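Local atomic coordinates of chitinase (Chromobacterium violaceum, PDB entry 4TXG), a protein that probably hydrolyses the glycosidic bonds of chitin, as other family 18 glycoside hydrolases do, and so takes part in breaking down this polysaccharide. Residues A[288-293]-A[346-351]; A[309-314]-A[340-345]; A[695-700]-A[713-718]. One frame throughout, in Å; residues are numbered along the deposited sequence.

Contacts 1 and 2 lie side by side in the family 18 catalytic barrel, their centres about 9 Å apart, and share helix 338-360. In chain order, helix 287-304 leads into strand 308-312, and helix 338-360 follows. Contact 1 pairs the two helices, whereas contact 2 packs the intervening strand against the second. I290 and L349 of contact 1 touch residues of contact 2, so the packing runs on without a break from the barrel strand to the two outer helices. Contact 3 comes later in the chain, in the C-terminal ChiC region, and touches neither: its nearest atoms are about 17 Å from contact 1 and 16 Å from contact 2.

Contact 1 of 3, residues A[288-293]-A[346-351]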
loop_
_atom_site.group_PDB
_atom_site.type_symbol
_atom_site.label_atom_id
_atom_site.label_comp_id
_atom_site.label_asym_id
_atom_site.label_seq_id
_atom_site.Cartn_x
_atom_site.Cartn_y
_atom_site.Cartn_z
ATOM N N ALA A 288 3.571 26.044 1.025
ATOM C CA ALA A 288 4.329 26.423 -0.168
ATOM C C ALA A 288 4.954 25.206 -0.848
ATOM O O ALA A 288 4.923 25.088 -2.079
ATOM C CB ALA A 288 5.407 27.450 0.189
ATOM N N GLY A 289 5.506 24.298 -0.044
ATOM C CA GLY A 289 6.111 23.081 -0.562
ATOM C C GLY A 289 5.077 22.185 -1.218
ATOM O O GLY A 289 5.306 21.628 -2.297
ATOM N N ILE A 290 3.937 22.041 -0.554
ATOM C CA ILE A 290 2.862 21.177 -1.051
ATOM C C ILE A 290 2.264 21.763 -2.342
ATOM O O ILE A 290 1.931 21.028 -3.280
ATOM C CB ILE A 290 1.768 20.975 0.029
ATOM C CG1 ILE A 290 2.286 20.051 1.142
ATOM C CG2 ILE A 290 0.489 20.392 -0.578
ATOM C CD1 ILE A 290 1.403 20.027 2.421
ATOM N N ASN A 291 2.153 23.084 -2.410
ATOM C CA ASN A 291 1.681 23.721 -3.633
ATOM C C ASN A 291 2.662 23.531 -4.784
ATOM O O ASN A 291 2.256 23.237 -5.912
ATOM C CB ASN A 291 1.437 25.218 -3.414
ATOM C CG ASN A 291 0.181 25.503 -2.610
ATOM O OD1 ASN A 291 -0.645 24.620 -2.370
ATOM N ND2 ASN A 291 0.025 26.753 -2.201
ATOM N N ALA A 292 3.953 23.702 -4.510
ATOM C CA ALA A 292 4.962 23.516 -5.550
ATOM C C ALA A 292 4.942 22.088 -6.060
ATOM O O ALA A 292 5.010 21.840 -7.272
ATOM C CB ALA A 292 6.353 23.871 -5.026
ATOM N N PHE A 293 4.852 21.142 -5.133
ATOM C CA PHE A 293 4.831 19.741 -5.529
ATOM C C PHE A 293 3.596 19.421 -6.372
ATOM O O PHE A 293 3.700 18.800 -7.436
ATOM C CB PHE A 293 4.876 18.822 -4.306
ATOM C CG PHE A 293 4.807 17.373 -4.668
ATOM C CD1 PHE A 293 5.936 16.714 -5.139
ATOM C CD2 PHE A 293 3.614 16.682 -4.581
ATOM C CE1 PHE A 293 5.875 15.371 -5.498
ATOM C CE2 PHE A 293 3.548 15.342 -4.931
ATOM C CZ PHE A 293 4.680 14.694 -5.390
ATOM N N LEU A 346 -2.386 15.324 0.314
ATOM C CA LEU A 346 -3.351 14.586 -0.498
ATOM C C LEU A 346 -4.543 15.451 -0.894
ATOM O O LEU A 346 -5.040 15.345 -2.015
ATOM C CB LEU A 346 -3.827 13.339 0.248
ATOM C CG LEU A 346 -2.719 12.307 0.533
ATOM C CD1 LEU A 346 -3.270 11.087 1.249
ATOM C CD2 LEU A 346 -2.015 11.907 -0.765
ATOM N N GLN A 347 -5.012 16.303 0.020
ATOM C CA GLN A 347 -6.143 17.178 -0.292
ATOM C C GLN A 347 -5.773 18.161 -1.402
ATOM O O GLN A 347 -6.569 18.427 -2.309
ATOM C CB GLN A 347 -6.612 17.947 0.949
ATOM C CG GLN A 347 -7.810 18.835 0.641
ATOM C CD GLN A 347 -8.498 19.370 1.880
ATOM O OE1 GLN A 347 -8.191 18.967 3.003
ATOM N NE2 GLN A 347 -9.444 20.281 1.679
ATOM N N THR A 348 -4.551 18.677 -1.348
ATOM C CA THR A 348 -4.100 19.649 -2.337
ATOM C C THR A 348 -3.834 18.983 -3.682
ATOM O O THR A 348 -4.169 19.523 -4.740
ATOM C CB THR A 348 -2.835 20.384 -1.859
ATOM O OG1 THR A 348 -3.090 20.973 -0.577
ATOM C CG2 THR A 348 -2.454 21.501 -2.842
ATOM N N LEU A 349 -3.227 17.809 -3.648
ATOM C CA LEU A 349 -3.004 17.045 -4.868
ATOM C C LEU A 349 -4.332 16.714 -5.555
ATOM O O LEU A 349 -4.458 16.843 -6.773
ATOM C CB LEU A 349 -2.235 15.779 -4.528
ATOM C CG LEU A 349 -1.320 15.073 -5.521
ATOM C CD1 LEU A 349 -0.418 16.032 -6.273
ATOM C CD2 LEU A 349 -0.495 14.085 -4.691
ATOM N N ARG A 350 -5.321 16.317 -4.758
ATOM C CA ARG A 350 -6.665 16.012 -5.256
ATOM C C ARG A 350 -7.278 17.232 -5.930
ATOM O O ARG A 350 -7.825 17.147 -7.031
ATOM C CB ARG A 350 -7.564 15.531 -4.108
ATOM C CG ARG A 350 -9.027 15.274 -4.492
ATOM C CD ARG A 350 -9.209 13.889 -5.128
ATOM N NE ARG A 350 -8.857 13.868 -6.547
ATOM C CZ ARG A 350 -8.486 12.774 -7.208
ATOM N NH1 ARG A 350 -8.212 12.850 -8.509
ATOM N NH2 ARG A 350 -8.387 11.605 -6.568
ATOM N N ASP A 351 -7.160 18.376 -5.267
ATOM C CA ASP A 351 -7.672 19.633 -5.800
ATOM C C ASP A 351 -7.003 19.994 -7.134
ATOM O O ASP A 351 -7.684 20.324 -8.113
ATOM C CB ASP A 351 -7.462 20.758 -4.782
ATOM C CG ASP A 351 -7.962 22.103 -5.283
ATOM O OD1 ASP A 351 -7.228 22.767 -6.042
ATOM O OD2 ASP A 351 -9.094 22.491 -4.920
HETATM O O HOH W 1 -1.936 23.450 0.160
#
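Helix-to-helix packing between I290, N291 and F293 on one side and T348 and L349 on the other joins helices 287-304 and 338-360, neighbours on the outside of the TIM barrel. The short segments run in roughly the same direction, at -35°, with axes 9.5 Å apart. Their backbones are closest at N291 and T348. T348 fills the middle of the interface: its CB lies 3.6 Å from CG2 of I290, and the two side chains cross obliquely. In I290 the CG2 methyl is anti to the backbone N, which carries this branch toward the threonine, while CD1 packs on A344 of helix 338-360. N291 approaches differently. Its first bond leads away from helix 338-360, but with CG beside the backbone N (chi1 -74°) the amide comes round, and OD1 lies 3.6 Å from T348 CG2, the side chains at about a right angle. Deeper in, F293 presents its ring edge to L349, with CE2 4.2 Å from CD2 and that methyl close to the ring plane; M277 and L345 pack against the same phenylalanine. A water spans the two polar groups, donating to N291 OD1 at 3.1 Å and to T348 OG1 at 2.8 Å. The threonine hydroxyl in turn bonds to the carbonyl of A344, one helical turn earlier. The interface is thus graded, from a water-bridged amide and hydroxyl to purely apolar contact at F293 and L349, so that direct attraction between the segments is mainly van der Waals and polar linkage depends on the solvent molecule.

Contact 2 of 3, residues A[309-314]-A[340-345]; sequences VDIDFE and KGYVAL. With CS (cesium ion), chain D.
Y342 reaches segment 309-314 in two ways at once: its ring packs against F313, while its hydroxyl is tied through a water to the backbone on both sides of D312. The Y342 OH lies 2.8 Å from this water, which is 2.7 Å from the carbonyl O of I311, probably as donor, and accepts from the amide N of F313 at 3.1 Å. A single solvent molecule therefore serves the polar backbone flanking D312. The aromatic pair is steeply inclined, with ring planes at 80° and centroids 5.7 Å apart, and its closest atoms are F313 CD2 and Y342 CD1 at 3.6 Å. The two side chains run antiparallel, each passing beside the other. Both have CG anti to the backbone N (chi1 -178° in F313 and -171° in Y342), which brings the two rings together between strand and helix. F274 stacks on F313, and Y275 meets it edge-to-face, so its ring is also held from helix 273-278.

The strand is one of the parallel staves of the TIM barrel, and helix 338-360 belongs to the beta-alpha-beta crossover leading to neighbouring strand 365-371. VDIDFE contains the last three acidic positions of the DxxDxDxE signature of family 18, in which E314 occupies the place of the catalytic acid of relatives. D312 points away from the helix, and D310 and E314 make no contact with it, whereas I311 and F313 point toward it. I311 CG2 sits at the edge of the Y342 ring, near its plane, and lies 4.4 Å from L345 CD2. Beyond the C-terminal end of the strand, both carboxylate oxygens of E314 bind a cesium ion, with OE1 at 3.2 Å; M395 SD and five waters complete its coordination.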
loop_
_atom_site.group_PDB
_atom_site.type_symbol
_atom_site.label_atom_id
_atom_site.label_comp_id
_atom_site.label_asym_id
_atom_site.label_seq_id
_atom_site.Cartn_x
_atom_site.Cartn_y
_atom_site.Cartn_z
ATOM N N VAL A 309 -0.689 9.878 -10.375
ATOM C CA VAL A 309 0.466 9.927 -9.482
ATOM C C VAL A 309 0.243 8.940 -8.347
ATOM O O VAL A 309 -0.857 8.872 -7.790
ATOM C CB VAL A 309 0.672 11.352 -8.911
ATOM C CG1 VAL A 309 1.847 11.391 -7.948
ATOM C CG2 VAL A 309 0.906 12.327 -10.036
ATOM N N ASP A 310 1.284 8.177 -8.020
ATOM C CA ASP A 310 1.249 7.206 -6.937
ATOM C C ASP A 310 2.184 7.705 -5.838
ATOM O O ASP A 310 3.392 7.792 -6.028
ATOM C CB ASP A 310 1.671 5.828 -7.457
ATOM C CG ASP A 310 1.741 4.775 -6.368
ATOM O OD1 ASP A 310 0.694 4.490 -5.741
ATOM O OD2 ASP A 310 2.847 4.219 -6.169
ATOM N N ILE A 311 1.621 8.087 -4.700
ATOM C CA ILE A 311 2.424 8.639 -3.619
ATOM C C ILE A 311 2.943 7.515 -2.733
ATOM O O ILE A 311 2.161 6.807 -2.111
ATOM C CB ILE A 311 1.604 9.635 -2.769
ATOM C CG1 ILE A 311 1.113 10.788 -3.641
ATOM C CG2 ILE A 311 2.427 10.124 -1.569
ATOM C CD1 ILE A 311 2.252 11.639 -4.264
ATOM N N ASP A 312 4.259 7.346 -2.692
ATOM C CA ASP A 312 4.885 6.286 -1.910
ATOM C C ASP A 312 5.756 6.910 -0.812
ATOM O O ASP A 312 6.980 6.776 -0.799
ATOM C CB ASP A 312 5.703 5.375 -2.821
ATOM C CG ASP A 312 6.181 4.119 -2.117
ATOM O OD1 ASP A 312 5.930 3.961 -0.895
ATOM O OD2 ASP A 312 6.817 3.285 -2.790
ATOM N N PHE A 313 5.085 7.617 0.086
ATOM C CA PHE A 313 5.703 8.326 1.204
ATOM C C PHE A 313 5.923 7.330 2.345
ATOM O O PHE A 313 4.961 6.889 2.978
ATOM C CB PHE A 313 4.769 9.498 1.581
ATOM C CG PHE A 313 5.243 10.417 2.696
ATOM C CD1 PHE A 313 6.312 10.111 3.538
ATOM C CD2 PHE A 313 4.557 11.607 2.912
ATOM C CE1 PHE A 313 6.689 10.982 4.567
ATOM C CE2 PHE A 313 4.935 12.492 3.925
ATOM C CZ PHE A 313 5.997 12.172 4.759
ATOM N N GLU A 314 7.181 6.955 2.589
ATOM C CA GLU A 314 7.490 5.966 3.621
ATOM C C GLU A 314 8.293 6.591 4.769
ATOM O O GLU A 314 9.525 6.601 4.706
ATOM C CB GLU A 314 8.267 4.776 3.014
ATOM C CG GLU A 314 7.538 4.126 1.806
ATOM C CD GLU A 314 8.179 2.837 1.271
ATOM O OE1 GLU A 314 9.162 2.328 1.847
ATOM O OE2 GLU A 314 7.683 2.321 0.249
ATOM N N LYS A 340 -1.069 15.701 9.765
ATOM C CA LYS A 340 -1.641 16.910 9.157
ATOM C C LYS A 340 -0.968 17.246 7.827
ATOM O O LYS A 340 -1.624 17.688 6.874
ATOM C CB LYS A 340 -1.517 18.107 10.100
ATOM C CG LYS A 340 -2.275 17.939 11.391
ATOM C CD LYS A 340 -3.760 17.913 11.139
ATOM C CE LYS A 340 -4.363 19.287 11.361
ATOM N NZ LYS A 340 -4.341 19.768 12.792
ATOM N N GLY A 341 0.344 17.049 7.764
ATOM C CA GLY A 341 1.084 17.343 6.547
ATOM C C GLY A 341 0.665 16.437 5.409
ATOM O O GLY A 341 0.578 16.857 4.253
ATOM N N TYR A 342 0.407 15.174 5.735
ATOM C CA TYR A 342 0.062 14.189 4.718
ATOM C C TYR A 342 -1.354 14.409 4.212
ATOM O O TYR A 342 -1.628 14.304 3.012
ATOM C CB TYR A 342 0.216 12.795 5.304
ATOM C CG TYR A 342 0.098 11.639 4.345
ATOM C CD1 TYR A 342 0.963 11.507 3.258
ATOM C CD2 TYR A 342 -0.838 10.640 4.568
ATOM C CE1 TYR A 342 0.878 10.406 2.420
ATOM C CE2 TYR A 342 -0.929 9.552 3.736
ATOM C CZ TYR A 342 -0.075 9.438 2.666
ATOM O OH TYR A 342 -0.185 8.334 1.851
ATOM N N VAL A 343 -2.258 14.723 5.131
ATOM C CA VAL A 343 -3.625 15.045 4.739
ATOM C C VAL A 343 -3.632 16.295 3.853
ATOM O O VAL A 343 -4.319 16.330 2.826
ATOM C CB VAL A 343 -4.523 15.242 5.973
ATOM C CG1 VAL A 343 -5.840 15.877 5.587
ATOM C CG2 VAL A 343 -4.755 13.889 6.644
ATOM N N ALA A 344 -2.850 17.306 4.225
ATOM C CA ALA A 344 -2.758 18.510 3.398
ATOM C C ALA A 344 -2.188 18.210 2.005
ATOM O O ALA A 344 -2.659 18.753 1.002
ATOM C CB ALA A 344 -1.914 19.571 4.091
ATOM N N LEU A 345 -1.170 17.357 1.948
ATOM C CA LEU A 345 -0.598 16.952 0.668
ATOM C C LEU A 345 -1.658 16.297 -0.229
ATOM O O LEU A 345 -1.831 16.676 -1.385
ATOM C CB LEU A 345 0.571 15.982 0.891
ATOM C CG LEU A 345 1.103 15.325 -0.381
ATOM C CD1 LEU A 345 1.681 16.390 -1.309
ATOM C CD2 LEU A 345 2.148 14.255 -0.062
HETATM CS CS CS D . 8.271 -0.619 0.822
HETATM O O HOH W 2 2.070 7.265 0.592
HETATM O O HOH W 3 7.993 0.770 -2.164
HETATM O O HOH W 4 11.487 -1.335 -0.025
HETATM O O HOH W 5 9.493 -0.129 3.635
HETATM O O HOH W 6 7.498 -1.505 -2.409
HETATM O O HOH W 7 8.772 -3.084 1.803
#

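Contact 3 of 3, residues A[695-700]-A[713-718]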
loop_
_atom_site.group_PDB
_atom_site.type_symbol
_atom_site.label_atom_id
_atom_site.label_comp_id
_atom_site.label_asym_id
_atom_site.label_seq_id
_atom_site.Cartn_x
_atom_site.Cartn_y
_atom_site.Cartn_z
ATOM N N PHE A 695 -26.381 6.864 17.922
ATOM C CA PHE A 695 -25.432 6.954 16.828
ATOM C C PHE A 695 -24.828 5.579 16.615
ATOM O O PHE A 695 -24.415 4.940 17.579
ATOM C CB PHE A 695 -24.336 7.981 17.131
ATOM C CG PHE A 695 -24.865 9.323 17.584
ATOM C CD1 PHE A 695 -25.531 10.154 16.697
ATOM C CD2 PHE A 695 -24.669 9.753 18.885
ATOM C CE1 PHE A 695 -26.018 11.392 17.105
ATOM C CE2 PHE A 695 -25.150 10.997 19.305
ATOM C CZ PHE A 695 -25.823 11.813 18.402
ATOM N N GLN A 696 -24.799 5.114 15.367
ATOM C CA GLN A 696 -24.104 3.868 15.050
ATOM C C GLN A 696 -23.095 4.098 13.935
ATOM O O GLN A 696 -23.250 5.011 13.129
ATOM C CB GLN A 696 -25.081 2.770 14.627
ATOM C CG GLN A 696 -25.998 2.278 15.728
ATOM C CD GLN A 696 -26.781 1.043 15.315
ATOM O OE1 GLN A 696 -26.598 0.508 14.217
ATOM N NE2 GLN A 696 -27.651 0.574 16.201
ATOM N N PHE A 697 -22.059 3.270 13.896
ATOM C CA PHE A 697 -21.111 3.319 12.791
ATOM C C PHE A 697 -20.329 2.012 12.733
ATOM O O PHE A 697 -20.287 1.260 13.710
ATOM C CB PHE A 697 -20.160 4.517 12.909
ATOM C CG PHE A 697 -19.565 4.711 14.284
ATOM C CD1 PHE A 697 -18.377 4.081 14.640
ATOM C CD2 PHE A 697 -20.179 5.543 15.206
ATOM C CE1 PHE A 697 -17.820 4.265 15.900
ATOM C CE2 PHE A 697 -19.627 5.730 16.466
ATOM C CZ PHE A 697 -18.448 5.088 16.815
ATOM N N ASP A 698 -19.737 1.749 11.575
ATOM C CA ASP A 698 -18.930 0.548 11.366
ATOM C C ASP A 698 -17.471 0.792 11.727
ATOM O O ASP A 698 -16.848 1.734 11.240
ATOM C CB ASP A 698 -19.017 0.079 9.909
ATOM C CG ASP A 698 -20.346 -0.559 9.571
ATOM O OD1 ASP A 698 -21.026 -1.079 10.484
ATOM O OD2 ASP A 698 -20.699 -0.551 8.373
ATOM N N VAL A 699 -16.936 -0.065 12.588
ATOM C CA VAL A 699 -15.513 -0.085 12.895
ATOM C C VAL A 699 -14.914 -1.315 12.216
ATOM O O VAL A 699 -15.467 -2.408 12.346
ATOM C CB VAL A 699 -15.287 -0.123 14.422
ATOM C CG1 VAL A 699 -13.802 -0.180 14.767
ATOM C CG2 VAL A 699 -15.946 1.103 15.057
ATOM N N PRO A 700 -13.812 -1.146 11.469
ATOM C CA PRO A 700 -13.277 -2.336 10.791
ATOM C C PRO A 700 -12.805 -3.384 11.797
ATOM O O PRO A 700 -12.421 -3.045 12.918
ATOM C CB PRO A 700 -12.104 -1.786 9.974
ATOM C CG PRO A 700 -11.668 -0.546 10.732
ATOM C CD PRO A 700 -12.959 0.042 11.282
ATOM N N PHE A 713 -20.439 6.854 28.644
ATOM C CA PHE A 713 -21.516 6.853 27.638
ATOM C C PHE A 713 -22.089 5.453 27.347
ATOM O O PHE A 713 -23.207 5.325 26.852
ATOM C CB PHE A 713 -21.015 7.443 26.309
ATOM C CG PHE A 713 -20.927 8.945 26.279
ATOM C CD1 PHE A 713 -19.997 9.619 27.058
ATOM C CD2 PHE A 713 -21.740 9.683 25.419
ATOM C CE1 PHE A 713 -19.906 11.007 27.019
ATOM C CE2 PHE A 713 -21.657 11.075 25.375
ATOM C CZ PHE A 713 -20.738 11.736 26.177
ATOM N N GLY A 714 -21.308 4.409 27.604
ATOM C CA GLY A 714 -21.764 3.057 27.321
ATOM C C GLY A 714 -21.661 2.616 25.865
ATOM O O GLY A 714 -22.396 1.730 25.429
ATOM N N LEU A 715 -20.749 3.231 25.115
ATOM C CA LEU A 715 -20.445 2.802 23.747
ATOM C C LEU A 715 -20.130 1.312 23.709
ATOM O O LEU A 715 -19.370 0.818 24.540
ATOM C CB LEU A 715 -19.263 3.607 23.193
ATOM C CG LEU A 715 -18.766 3.332 21.769
ATOM C CD1 LEU A 715 -18.219 4.618 21.162
ATOM C CD2 LEU A 715 -17.703 2.244 21.725
ATOM N N LYS A 716 -20.709 0.590 22.754
ATOM C CA LYS A 716 -20.435 -0.841 22.651
ATOM C C LYS A 716 -20.698 -1.385 21.255
ATOM O O LYS A 716 -21.364 -0.753 20.438
ATOM C CB LYS A 716 -21.277 -1.616 23.662
ATOM C CG LYS A 716 -22.762 -1.619 23.353
ATOM C CD LYS A 716 -23.544 -2.226 24.509
ATOM C CE LYS A 716 -24.992 -2.502 24.137
ATOM N NZ LYS A 716 -25.680 -1.300 23.590
ATOM N N VAL A 717 -20.176 -2.576 20.987
ATOM C CA VAL A 717 -20.475 -3.267 19.742
ATOM C C VAL A 717 -21.857 -3.894 19.815
ATOM O O VAL A 717 -22.151 -4.646 20.750
ATOM C CB VAL A 717 -19.420 -4.351 19.450
ATOM C CG1 VAL A 717 -19.849 -5.235 18.275
ATOM C CG2 VAL A 717 -18.070 -3.694 19.195
ATOM N N VAL A 718 -22.710 -3.583 18.842
ATOM C CA VAL A 718 -24.044 -4.166 18.798
ATOM C C VAL A 718 -24.124 -5.284 17.766
ATOM O O VAL A 718 -25.059 -6.086 17.769
ATOM C CB VAL A 718 -25.132 -3.107 18.491
ATOM C CG1 VAL A 718 -25.341 -2.223 19.703
ATOM C CG2 VAL A 718 -24.760 -2.272 17.266
#
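In the C-terminal ChiC region, which is built like a beta-sandwich, strand 694-700 touches the residues leading into and along 716-719, one of the outer strands of its sheet, without pairing with them: Q696 meets V718, and F697 meets L715. Strand 734-740 runs antiparallel between them and makes the backbone bonds, so the contact is made by side chains reaching past a middle strand. The nearest CA atoms, those of Q696 and V718, are 8.9 Å apart.

Alternation along strand 694-700 sends successive residues to different faces. F697 belongs to the buried one, where its CZ comes within 4.4 Å of L715 CD1. The leucine also packs on V737 of the middle strand and on V757 of strand 752-758, which belongs to the second sheet, so it lies between the two sheets, while the F697 ring meets that of Y769. Just before the edge strand, the backbone turns at G714, whose left-handed backbone angles (phi 80°) would jam a CB against the carbonyl O of F713; the carboxylate of D709 receives the amide N-H groups of F713 and L715 on either side of it.

On the more open face, Q696 is extended beyond CG, and its amide is fixed by charged neighbours: OE1 accepts from R736 NE, and NE2 donates to E694 OE2. V718, at a corner of the chain, sets a methyl against this amide. With chi1 -73°, CG1 lies beside the backbone N, and CG2 takes the place between that N and the carbonyl carbon. The two side chains meet at about a right angle, with V718 CG2 4.2 Å from Q696 NE2.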